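Local coordinates for protein 6-phosphofructokinase isozyme 2 (Escherichia coli, PDB 3UMO) that phosphorylates fructose 6-phosphate to fructose 1,6-bisphosphate with ATP and magnesium, the first committing step of glycolysis, and is inhibited by a second bound ATP, at residues Ala177-Gln188 with Gly216-Leu225; Glu190-Glu198 with Val205-Val213. All coordinates share one frame; numbering follows the deposited sequence. Where two conformers were deposited one is given.

Both contacts belong to one strand-helix-helix-strand connection. Contact 1 pairs its two strand segments, 177-188 and 216-225, in parallel; contact 2, nested along the chain between them, packs the two helices of the connection together. The strand pair is largely buried and is held by backbone hydrogen bonds, with a charged cluster at one end and ATP phosphates at the other. The helix pair lies farther out and is only partly buried, with leucine, valine, alanine and isoleucine inside and one exposed salt bridge. The contacts meet where Val221 and Val223 of contact 1 pack against Ile212 and Val205 of contact 2, and Pro186 touches the backbone of Leu191.

Contact 1. Residues Ala177-Gln188 with Gly216-Leu225. With ATP (adenosine-5'-triphosphate), chain E; ATP (adenosine-5'-triphosphate), chain I.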
loop_
_atom_site.group_PDB
_atom_site.type_symbol
_atom_site.label_atom_id
_atom_site.label_comp_id
_atom_site.label_asym_id
_atom_site.label_seq_id
_atom_site.Cartn_x
_atom_site.Cartn_y
_atom_site.Cartn_z
ATOM N N ALA A 177 -22.893 31.808 -7.656
ATOM C CA ALA A 177 -23.958 32.478 -6.916
ATOM C C ALA A 177 -24.537 33.656 -7.700
ATOM O O ALA A 177 -25.724 33.968 -7.589
ATOM C CB ALA A 177 -23.456 32.931 -5.551
ATOM N N ILE A 178 -23.690 34.295 -8.500
ATOM C CA ILE A 178 -24.078 35.492 -9.238
ATOM C C ILE A 178 -24.855 35.148 -10.500
ATOM O O ILE A 178 -25.699 35.923 -10.943
ATOM C CB ILE A 178 -22.853 36.325 -9.664
ATOM C CG1 ILE A 178 -21.717 36.178 -8.655
ATOM C CG2 ILE A 178 -23.240 37.786 -9.859
ATOM C CD1 ILE A 178 -20.672 35.149 -9.033
ATOM N N GLY A 179 -24.545 33.994 -11.085
ATOM C CA GLY A 179 -25.207 33.554 -12.299
ATOM C C GLY A 179 -24.594 34.119 -13.566
ATOM O O GLY A 179 -23.676 34.946 -13.513
ATOM N N ASN A 180 -25.115 33.662 -14.704
ATOM C CA ASN A 180 -24.662 34.094 -16.025
ATOM C C ASN A 180 -23.211 33.738 -16.320
ATOM O O ASN A 180 -22.559 34.388 -17.138
ATOM C CB ASN A 180 -24.903 35.595 -16.228
ATOM C CG ASN A 180 -26.372 35.957 -16.169
ATOM O OD1 ASN A 180 -27.212 35.286 -16.772
ATOM N ND2 ASN A 180 -26.693 37.018 -15.434
ATOM N N ILE A 181 -22.712 32.700 -15.653
ATOM C CA ILE A 181 -21.382 32.182 -15.936
ATOM C C ILE A 181 -21.394 31.599 -17.346
ATOM O O ILE A 181 -22.322 30.882 -17.708
ATOM C CB ILE A 181 -20.998 31.070 -14.938
ATOM C CG1 ILE A 181 -21.056 31.583 -13.496
ATOM C CG2 ILE A 181 -19.630 30.476 -15.268
ATOM C CD1 ILE A 181 -20.163 32.771 -13.213
ATOM N N GLU A 182 -20.373 31.902 -18.143
ATOM C CA GLU A 182 -20.333 31.427 -19.526
ATOM C C GLU A 182 -20.228 29.907 -19.612
ATOM O O GLU A 182 -20.876 29.271 -20.446
ATOM C CB GLU A 182 -19.164 32.066 -20.281
ATOM C CG GLU A 182 -19.327 33.556 -20.537
ATOM C CD GLU A 182 -20.235 33.860 -21.715
ATOM O OE1 GLU A 182 -20.959 34.877 -21.661
ATOM O OE2 GLU A 182 -20.210 33.090 -22.700
ATOM N N LEU A 183 -19.404 29.333 -18.745
ATOM C CA LEU A 183 -19.137 27.905 -18.774
ATOM C C LEU A 183 -18.616 27.448 -17.429
ATOM O O LEU A 183 -17.740 28.084 -16.848
ATOM C CB LEU A 183 -18.087 27.586 -19.841
ATOM C CG LEU A 183 -17.515 26.168 -19.886
ATOM C CD1 LEU A 183 -18.576 25.165 -20.288
ATOM C CD2 LEU A 183 -16.321 26.103 -20.843
ATOM N N VAL A 184 -19.148 26.335 -16.938
ATOM C CA VAL A 184 -18.597 25.703 -15.744
ATOM C C VAL A 184 -18.299 24.233 -16.066
ATOM O O VAL A 184 -19.070 23.590 -16.782
ATOM C CB VAL A 184 -19.563 25.846 -14.531
ATOM C CG1 VAL A 184 -20.893 25.152 -14.803
ATOM C CG2 VAL A 184 -18.913 25.319 -13.249
ATOM N N LYS A 185 -17.172 23.718 -15.574
ATOM C CA LYS A 185 -16.823 22.310 -15.787
ATOM C C LYS A 185 -16.668 21.539 -14.478
ATOM O O LYS A 185 -15.550 21.291 -14.014
ATOM C CB LYS A 185 -15.553 22.112 -16.651
ATOM C CG LYS A 185 -15.357 20.618 -17.043
ATOM C CD LYS A 185 -13.904 20.183 -17.230
ATOM C CE LYS A 185 -13.125 20.123 -15.908
ATOM N NZ LYS A 185 -13.760 19.234 -14.886
ATOM N N PRO A 186 -17.794 21.158 -13.869
ATOM C CA PRO A 186 -17.632 20.262 -12.728
ATOM C C PRO A 186 -17.347 18.846 -13.211
ATOM O O PRO A 186 -17.864 18.430 -14.254
ATOM C CB PRO A 186 -19.009 20.295 -12.063
ATOM C CG PRO A 186 -19.968 20.560 -13.205
ATOM C CD PRO A 186 -19.208 21.452 -14.171
ATOM N N ASN A 187 -16.540 18.100 -12.468
ATOM C CA ASN A 187 -16.567 16.646 -12.648
ATOM C C ASN A 187 -17.770 16.084 -11.900
ATOM O O ASN A 187 -18.600 16.848 -11.398
ATOM C CB ASN A 187 -15.256 15.952 -12.242
ATOM C CG ASN A 187 -14.939 16.077 -10.762
ATOM O OD1 ASN A 187 -15.797 16.402 -9.935
ATOM N ND2 ASN A 187 -13.682 15.804 -10.418
ATOM N N GLN A 188 -17.884 14.763 -11.830
ATOM C CA GLN A 188 -19.072 14.167 -11.216
ATOM C C GLN A 188 -19.186 14.465 -9.734
ATOM O O GLN A 188 -20.272 14.788 -9.236
ATOM C CB GLN A 188 -19.109 12.664 -11.456
ATOM C CG GLN A 188 -19.362 12.327 -12.895
ATOM C CD GLN A 188 -19.029 10.895 -13.202
ATOM O OE1 GLN A 188 -17.887 10.577 -13.537
ATOM N NE2 GLN A 188 -20.017 10.013 -13.070
ATOM N N GLY A 216 -30.278 29.692 -14.595
ATOM C CA GLY A 216 -29.575 30.875 -15.060
ATOM C C GLY A 216 -28.183 31.035 -14.473
ATOM O O GLY A 216 -27.517 32.048 -14.702
ATOM N N LYS A 217 -27.736 30.036 -13.719
ATOM C CA LYS A 217 -26.433 30.109 -13.060
ATOM C C LYS A 217 -25.287 30.047 -14.065
ATOM O O LYS A 217 -24.290 30.758 -13.930
ATOM C CB LYS A 217 -26.284 28.992 -12.022
ATOM C CG LYS A 217 -27.107 29.215 -10.760
ATOM C CD LYS A 217 -26.855 28.121 -9.731
ATOM C CE LYS A 217 -27.487 28.458 -8.384
ATOM N NZ LYS A 217 -26.515 29.084 -7.439
ATOM N N ALA A 218 -25.429 29.189 -15.068
ATOM C CA ALA A 218 -24.414 29.067 -16.108
ATOM C C ALA A 218 -25.077 28.936 -17.472
ATOM O O ALA A 218 -26.149 28.337 -17.592
ATOM C CB ALA A 218 -23.500 27.871 -15.837
ATOM N N LYS A 219 -24.446 29.503 -18.495
ATOM C CA LYS A 219 -24.952 29.375 -19.861
ATOM C C LYS A 219 -24.695 27.968 -20.381
ATOM O O LYS A 219 -25.527 27.379 -21.071
ATOM C CB LYS A 219 -24.288 30.403 -20.780
ATOM C CG LYS A 219 -24.665 31.855 -20.459
ATOM C CD LYS A 219 -24.190 32.803 -21.560
ATOM C CE LYS A 219 -24.573 34.253 -21.278
ATOM N NZ LYS A 219 -23.740 34.858 -20.205
ATOM N N ARG A 220 -23.530 27.438 -20.034
ATOM C CA ARG A 220 -23.121 26.110 -20.453
ATOM C C ARG A 220 -22.552 25.347 -19.268
ATOM O O ARG A 220 -21.771 25.890 -18.487
ATOM C CB ARG A 220 -22.056 26.210 -21.542
ATOM C CG ARG A 220 -22.421 27.136 -22.695
ATOM C CD ARG A 220 -21.213 27.375 -23.592
ATOM N NE ARG A 220 -21.475 28.416 -24.583
ATOM C CZ ARG A 220 -21.407 29.721 -24.334
ATOM N NH1 ARG A 220 -21.088 30.156 -23.121
ATOM N NH2 ARG A 220 -21.663 30.593 -25.299
ATOM N N VAL A 221 -22.952 24.088 -19.141
ATOM C CA VAL A 221 -22.413 23.213 -18.114
ATOM C C VAL A 221 -21.835 21.997 -18.813
ATOM O O VAL A 221 -22.534 21.302 -19.556
ATOM C CB VAL A 221 -23.496 22.763 -17.111
ATOM C CG1 VAL A 221 -22.931 21.708 -16.152
ATOM C CG2 VAL A 221 -24.030 23.958 -16.340
ATOM N N VAL A 222 -20.552 21.754 -18.609
ATOM C CA VAL A 222 -19.961 20.539 -19.131
ATOM C C VAL A 222 -19.548 19.678 -17.952
ATOM O O VAL A 222 -18.615 20.019 -17.228
ATOM C CB VAL A 222 -18.756 20.836 -20.046
ATOM C CG1 VAL A 222 -18.103 19.534 -20.520
ATOM C CG2 VAL A 222 -19.209 21.665 -21.240
ATOM N N VAL A 223 -20.264 18.578 -17.744
ATOM C CA VAL A 223 -19.905 17.657 -16.682
ATOM C C VAL A 223 -18.891 16.666 -17.234
ATOM O O VAL A 223 -19.204 15.862 -18.113
ATOM C CB VAL A 223 -21.112 16.880 -16.153
ATOM C CG1 VAL A 223 -20.709 16.084 -14.913
ATOM C CG2 VAL A 223 -22.255 17.832 -15.827
ATOM N N SER A 224 -17.669 16.716 -16.725
ATOM C CA SER A 224 -16.659 15.786 -17.217
ATOM C C SER A 224 -16.749 14.468 -16.436
ATOM O O SER A 224 -16.990 14.454 -15.223
ATOM C CB SER A 224 -15.263 16.412 -17.193
ATOM O OG SER A 224 -14.801 16.690 -15.873
ATOM N N LEU A 225 -16.584 13.365 -17.156
ATOM C CA LEU A 225 -16.924 12.040 -16.658
ATOM C C LEU A 225 -15.732 11.083 -16.703
ATOM O O LEU A 225 -15.912 9.869 -16.853
ATOM C CB LEU A 225 -18.050 11.472 -17.517
ATOM C CG LEU A 225 -19.302 12.343 -17.648
ATOM C CD1 LEU A 225 -20.293 11.732 -18.637
ATOM C CD2 LEU A 225 -19.954 12.545 -16.296
HETATM P PG ATP E . -8.672 16.631 -12.909
HETATM O O1G ATP E . -8.920 18.022 -12.442
HETATM O O2G ATP E . -7.345 16.702 -13.661
HETATM O O3G ATP E . -8.614 15.634 -11.803
HETATM P PB ATP E . -11.277 16.279 -13.688
HETATM O O1B ATP E . -11.669 15.302 -12.538
HETATM O O2B ATP E . -11.769 17.726 -13.479
HETATM O O3B ATP E . -9.713 16.234 -13.997
HETATM P PA ATP E . -12.072 14.416 -15.735
HETATM O O1A ATP E . -11.518 13.332 -14.858
HETATM O O2A ATP E . -13.519 14.169 -16.167
HETATM O O3A ATP E . -11.963 15.801 -15.040
HETATM O "O5'" ATP E . -11.095 14.548 -17.006
HETATM C "C5'" ATP E . -11.467 15.359 -18.068
HETATM C "C4'" ATP E . -11.437 14.767 -19.404
HETATM O "O4'" ATP E . -10.189 14.055 -19.551
HETATM C "C3'" ATP E . -12.454 13.719 -19.581
HETATM O "O3'" ATP E . -13.674 14.246 -19.943
HETATM C "C2'" ATP E . -11.859 12.860 -20.619
HETATM O "O2'" ATP E . -11.939 13.472 -21.842
HETATM C "C1'" ATP E . -10.436 12.836 -20.211
HETATM N N9 ATP E . -10.148 11.712 -19.322
HETATM C C8 ATP E . -10.067 11.760 -17.979
HETATM N N7 ATP E . -9.787 10.508 -17.540
HETATM C C5 ATP E . -9.694 9.679 -18.599
HETATM C C6 ATP E . -9.423 8.313 -18.741
HETATM N N6 ATP E . -9.166 7.443 -17.546
HETATM N N1 ATP E . -9.405 7.789 -19.979
HETATM C C2 ATP E . -9.636 8.549 -21.063
HETATM N N3 ATP E . -9.892 9.855 -20.955
HETATM C C4 ATP E . -9.924 10.443 -19.746
HETATM P PG ATP I . -10.855 15.455 -8.149
HETATM O O1G ATP I . -10.949 15.627 -9.629
HETATM O O2G ATP I . -10.311 16.767 -7.581
HETATM O O3G ATP I . -12.209 15.151 -7.555
HETATM P PB ATP I . -9.300 13.112 -8.502
HETATM O O1B ATP I . -8.115 12.538 -7.611
HETATM O O2B ATP I . -8.808 13.351 -9.936
HETATM O O3B ATP I . -9.765 14.438 -7.756
HETATM P PA ATP I . -10.809 11.030 -7.474
HETATM O O1A ATP I . -10.406 11.512 -6.095
HETATM O O2A ATP I . -12.303 10.674 -7.509
HETATM O O3A ATP I . -10.503 12.105 -8.512
HETATM O "O5'" ATP I . -9.953 9.706 -7.802
HETATM C "C5'" ATP I . -9.304 9.543 -9.007
HETATM C "C4'" ATP I . -8.494 8.340 -9.113
HETATM O "O4'" ATP I . -7.885 8.117 -7.823
HETATM C "C3'" ATP I . -9.358 7.176 -9.332
HETATM O "O3'" ATP I . -9.469 6.903 -10.674
HETATM C "C2'" ATP I . -8.688 6.087 -8.620
HETATM O "O2'" ATP I . -7.760 5.532 -9.453
HETATM C "C1'" ATP I . -8.004 6.755 -7.490
HETATM N N9 ATP I . -8.726 6.610 -6.231
HETATM C C8 ATP I . -9.634 7.478 -5.749
HETATM N N7 ATP I . -10.078 7.006 -4.560
HETATM C C5 ATP I . -9.450 5.844 -4.288
HETATM C C6 ATP I . -9.504 4.934 -3.224
HETATM N N6 ATP I . -10.422 5.168 -2.055
HETATM N N1 ATP I . -8.719 3.840 -3.268
HETATM C C2 ATP I . -7.894 3.620 -4.309
HETATM N N3 ATP I . -7.820 4.475 -5.336
HETATM C C4 ATP I . -8.578 5.582 -5.359
HETATM O O HOH W 1 -16.007 12.736 -13.078
HETATM O O HOH W 2 -16.414 8.416 -14.428
#
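Residues Ile181-Asn187 run parallel to Ala218-Ser224, each paired with the residue 37 positions further on. Val184 carries the central ladder: its N donates to Arg220 O at 3.1 Å and its O accepts Val222 N at 3.0 Å. Ser224 N to Pro186 O extends the ladder toward ATP; Ile181 N to Lys217 O and Lys219 N to Ile181 O carry it the other way, and Asn180 N to Gly216 O follows beyond the last bridge. Gly179 and Gly216 have positive phi, and Gly216 closes a Schellman motif behind helix 204-214.

At that end Glu182, its chain bent at chi2 (-80°), lies alongside Lys219 and Arg220. Lys219 NZ sits above the carboxylate plane, 3.1 Å from Glu182 OE1, while Arg220 NH1 takes OE2 in a salt bridge. The same NH1 reaches Glu182 O at 2.8 Å, close to the guanidinium plane, so one nitrogen ties both the main chain and the side chain of Glu182. In the middle Val184 CG1 rests against Val221 CG2 at 3.7 Å, and Leu183 CD1 meets Val222 CG2.

At the far end Lys185, curled by its last two torsions (70° and 56°), brings NZ within 2.9 Å of both Ser224 OG and O2B of one ATP. Asn187 ND2 makes a nearly straight bond to O1B of that ATP at 3.0 Å and a weak one to O3G of the second ATP; its OD1 caps Glu190 N, which fixes the turn of the amide. The side chains of Gln188 and Leu225 cross at about a right angle, CG against CD2.

Through this pairing strand 221-224 continues the central parallel sheet of the ribokinase-like fold past strand 183-184 and leads into antiparallel strand 230-233; the C-terminal ends line the nucleotide site, where Lys27 of a third subunit also binds ATP.

Contact 2. Residues Glu190-Glu198 with Val205-Val213; sequences ELSALVNRE and VRKAAQEIV
Leu191, Ile212 and Arg197 carry this helix-helix packing, in which the axes of 190-195 and 205-213 approach to 10.5 Å and cross at 55°. Leu191 holds CG anti to its main-chain nitrogen (chi1 177°), which sends both methyls into the neighbouring helix: CD2 lies 3.9 Å from Ala208 CB and also touches Val205 CG1, while CD1 meets Ile212 CD1 at 3.7 Å. Replacing Leu191 by an alanine would probably open a gap facing Ala208 and leave the Ile212 methyl without one of its apolar neighbours. Ile212 CD1 also meets Leu194 CD2 tip to tip at 3.6 Å.

Arg197 follows the positive-phi residue Asn196, and its extended chain reaches over to the second helix, coming from the direction opposite to Glu211. Its NH2 meets Glu211 OE1 at 2.6 Å, nearly straight and with the guanidinium and carboxylate almost coplanar; NH1 adds a weak bond to the same oxygen. Val195 CG2 covers one face of the guanidinium. This salt bridge borders the apolar seam on its exposed side.

A Schellman motif with Asn196 as its C-prime residue closes the first helix. Leu191 and Ile212 also reach Val223 and Val221 of strand 221-224, so the two helices cover that strand as the connecting layer of a beta-alpha-beta crossover.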
loop_
_atom_site.group_PDB
_atom_site.type_symbol
_atom_site.label_atom_id
_atom_site.label_comp_id
_atom_site.label_asym_id
_atom_site.label_seq_id
_atom_site.Cartn_x
_atom_site.Cartn_y
_atom_site.Cartn_z
ATOM N N GLU A 190 -17.793 16.981 -8.126
ATOM C CA GLU A 190 -18.031 18.419 -7.998
ATOM C C GLU A 190 -19.486 18.795 -8.314
ATOM O O GLU A 190 -20.051 19.681 -7.666
ATOM C CB GLU A 190 -17.031 19.204 -8.861
ATOM C CG GLU A 190 -15.593 19.172 -8.303
ATOM C CD GLU A 190 -14.520 19.348 -9.367
ATOM O OE1 GLU A 190 -14.868 19.554 -10.549
ATOM O OE2 GLU A 190 -13.316 19.273 -9.016
ATOM N N LEU A 191 -20.094 18.126 -9.296
ATOM C CA LEU A 191 -21.503 18.373 -9.616
ATOM C C LEU A 191 -22.399 17.935 -8.462
ATOM O O LEU A 191 -23.320 18.656 -8.056
ATOM C CB LEU A 191 -21.915 17.644 -10.900
ATOM C CG LEU A 191 -23.393 17.773 -11.286
ATOM C CD1 LEU A 191 -23.776 19.224 -11.607
ATOM C CD2 LEU A 191 -23.714 16.850 -12.451
ATOM N N SER A 192 -22.119 16.753 -7.923
ATOM C CA SER A 192 -22.884 16.234 -6.792
ATOM C C SER A 192 -22.845 17.194 -5.608
ATOM O O SER A 192 -23.871 17.448 -4.973
ATOM C CB SER A 192 -22.353 14.867 -6.365
ATOM O OG SER A 192 -23.025 14.421 -5.201
ATOM N N ALA A 193 -21.669 17.736 -5.311
ATOM C CA ALA A 193 -21.544 18.641 -4.166
ATOM C C ALA A 193 -22.268 19.954 -4.436
ATOM O O ALA A 193 -22.895 20.530 -3.540
ATOM C CB ALA A 193 -20.084 18.894 -3.836
ATOM N N LEU A 194 -22.186 20.410 -5.680
ATOM C CA LEU A 194 -22.827 21.649 -6.102
ATOM C C LEU A 194 -24.351 21.616 -5.953
ATOM O O LEU A 194 -24.937 22.530 -5.366
ATOM C CB LEU A 194 -22.439 21.977 -7.543
ATOM C CG LEU A 194 -23.060 23.243 -8.127
ATOM C CD1 LEU A 194 -22.747 24.450 -7.251
ATOM C CD2 LEU A 194 -22.552 23.462 -9.536
ATOM N N VAL A 195 -24.994 20.574 -6.476
ATOM C CA VAL A 195 -26.455 20.453 -6.340
ATOM C C VAL A 195 -26.878 19.835 -5.008
ATOM O O VAL A 195 -28.073 19.723 -4.713
ATOM C CB VAL A 195 -27.096 19.643 -7.490
ATOM C CG1 VAL A 195 -26.884 20.345 -8.823
ATOM C CG2 VAL A 195 -26.544 18.223 -7.519
ATOM N N ASN A 196 -25.891 19.440 -4.210
ATOM C CA ASN A 196 -26.114 18.856 -2.889
ATOM C C ASN A 196 -27.013 17.617 -2.868
ATOM O O ASN A 196 -27.957 17.530 -2.073
ATOM C CB ASN A 196 -26.631 19.908 -1.896
ATOM C CG ASN A 196 -26.496 19.457 -0.454
ATOM O OD1 ASN A 196 -25.705 18.567 -0.141
ATOM N ND2 ASN A 196 -27.277 20.065 0.433
ATOM N N ARG A 197 -26.719 16.660 -3.741
ATOM C CA ARG A 197 -27.373 15.358 -3.675
ATOM C C ARG A 197 -26.524 14.280 -4.332
ATOM O O ARG A 197 -25.702 14.566 -5.214
ATOM C CB ARG A 197 -28.789 15.399 -4.280
ATOM C CG ARG A 197 -28.853 15.791 -5.747
ATOM C CD ARG A 197 -30.270 15.669 -6.296
ATOM N NE ARG A 197 -30.353 16.098 -7.691
ATOM C CZ ARG A 197 -30.573 17.351 -8.072
ATOM N NH1 ARG A 197 -30.738 18.301 -7.160
ATOM N NH2 ARG A 197 -30.636 17.657 -9.362
ATOM N N GLU A 198 -26.698 13.043 -3.876
ATOM C CA GLU A 198 -26.058 11.906 -4.525
ATOM C C GLU A 198 -26.658 11.741 -5.912
ATOM O O GLU A 198 -27.871 11.863 -6.087
ATOM C CB GLU A 198 -26.262 10.624 -3.715
ATOM C CG GLU A 198 -25.264 10.445 -2.587
ATOM C CD GLU A 198 -23.840 10.334 -3.098
ATOM O OE1 GLU A 198 -23.535 9.345 -3.797
ATOM O OE2 GLU A 198 -23.032 11.243 -2.813
ATOM N N VAL A 205 -27.074 12.977 -13.574
ATOM C CA VAL A 205 -26.067 13.940 -14.013
ATOM C C VAL A 205 -26.649 14.925 -15.019
ATOM O O VAL A 205 -26.475 16.133 -14.877
ATOM C CB VAL A 205 -24.822 13.243 -14.600
ATOM C CG1 VAL A 205 -23.972 14.233 -15.391
ATOM C CG2 VAL A 205 -23.999 12.610 -13.477
ATOM N N ARG A 206 -27.360 14.410 -16.019
ATOM C CA ARG A 206 -27.965 15.272 -17.032
ATOM C C ARG A 206 -28.975 16.234 -16.420
ATOM O O ARG A 206 -28.967 17.430 -16.713
ATOM C CB ARG A 206 -28.657 14.446 -18.118
ATOM C CG ARG A 206 -29.063 15.270 -19.338
ATOM C CD ARG A 206 -30.314 14.725 -19.996
ATOM N NE ARG A 206 -31.519 15.189 -19.314
ATOM C CZ ARG A 206 -32.611 14.453 -19.137
ATOM N NH1 ARG A 206 -32.653 13.205 -19.585
ATOM N NH2 ARG A 206 -33.660 14.963 -18.506
ATOM N N LYS A 207 -29.849 15.708 -15.573
ATOM C CA LYS A 207 -30.855 16.535 -14.918
ATOM C C LYS A 207 -30.228 17.635 -14.068
ATOM O O LYS A 207 -30.668 18.780 -14.110
ATOM C CB LYS A 207 -31.803 15.678 -14.087
ATOM C CG LYS A 207 -32.808 14.927 -14.938
ATOM C CD LYS A 207 -33.621 13.939 -14.128
ATOM C CE LYS A 207 -34.521 13.127 -15.049
ATOM N NZ LYS A 207 -35.126 11.951 -14.365
ATOM N N ALA A 208 -29.199 17.284 -13.305
ATOM C CA ALA A 208 -28.490 18.267 -12.491
ATOM C C ALA A 208 -27.863 19.361 -13.352
ATOM O O ALA A 208 -27.936 20.543 -13.019
ATOM C CB ALA A 208 -27.424 17.584 -11.643
ATOM N N ALA A 209 -27.229 18.960 -14.452
ATOM C CA ALA A 209 -26.618 19.921 -15.363
ATOM C C ALA A 209 -27.676 20.860 -15.946
ATOM O O ALA A 209 -27.474 22.074 -16.011
ATOM C CB ALA A 209 -25.877 19.200 -16.478
ATOM N N GLN A 210 -28.807 20.290 -16.356
ATOM C CA GLN A 210 -29.874 21.096 -16.934
ATOM C C GLN A 210 -30.455 22.058 -15.901
ATOM O O GLN A 210 -30.842 23.172 -16.247
ATOM C CB GLN A 210 -30.976 20.219 -17.530
ATOM C CG GLN A 210 -31.889 20.963 -18.500
ATOM C CD GLN A 210 -31.166 21.401 -19.764
ATOM O OE1 GLN A 210 -30.647 20.573 -20.513
ATOM N NE2 GLN A 210 -31.124 22.708 -20.003
ATOM N N GLU A 211 -30.490 21.630 -14.642
ATOM C CA GLU A 211 -31.008 22.439 -13.540
ATOM C C GLU A 211 -30.199 23.728 -13.395
ATOM O O GLU A 211 -30.754 24.812 -13.178
ATOM C CB GLU A 211 -30.936 21.619 -12.249
ATOM C CG GLU A 211 -31.689 22.174 -11.058
ATOM C CD GLU A 211 -31.433 21.368 -9.791
ATOM O OE1 GLU A 211 -31.380 20.120 -9.870
ATOM O OE2 GLU A 211 -31.270 21.989 -8.717
ATOM N N ILE A 212 -28.882 23.603 -13.522
ATOM C CA ILE A 212 -27.981 24.751 -13.422
ATOM C C ILE A 212 -28.168 25.721 -14.593
ATOM O O ILE A 212 -28.141 26.940 -14.413
ATOM C CB ILE A 212 -26.515 24.287 -13.353
ATOM C CG1 ILE A 212 -26.291 23.458 -12.087
ATOM C CG2 ILE A 212 -25.563 25.477 -13.386
ATOM C CD1 ILE A 212 -24.960 22.736 -12.067
ATOM N N VAL A 213 -28.352 25.177 -15.791
ATOM C CA VAL A 213 -28.586 26.012 -16.962
ATOM C C VAL A 213 -29.940 26.704 -16.838
ATOM O O VAL A 213 -30.033 27.922 -16.982
ATOM C CB VAL A 213 -28.520 25.199 -18.267
ATOM C CG1 VAL A 213 -28.891 26.068 -19.463
ATOM C CG2 VAL A 213 -27.127 24.608 -18.443
#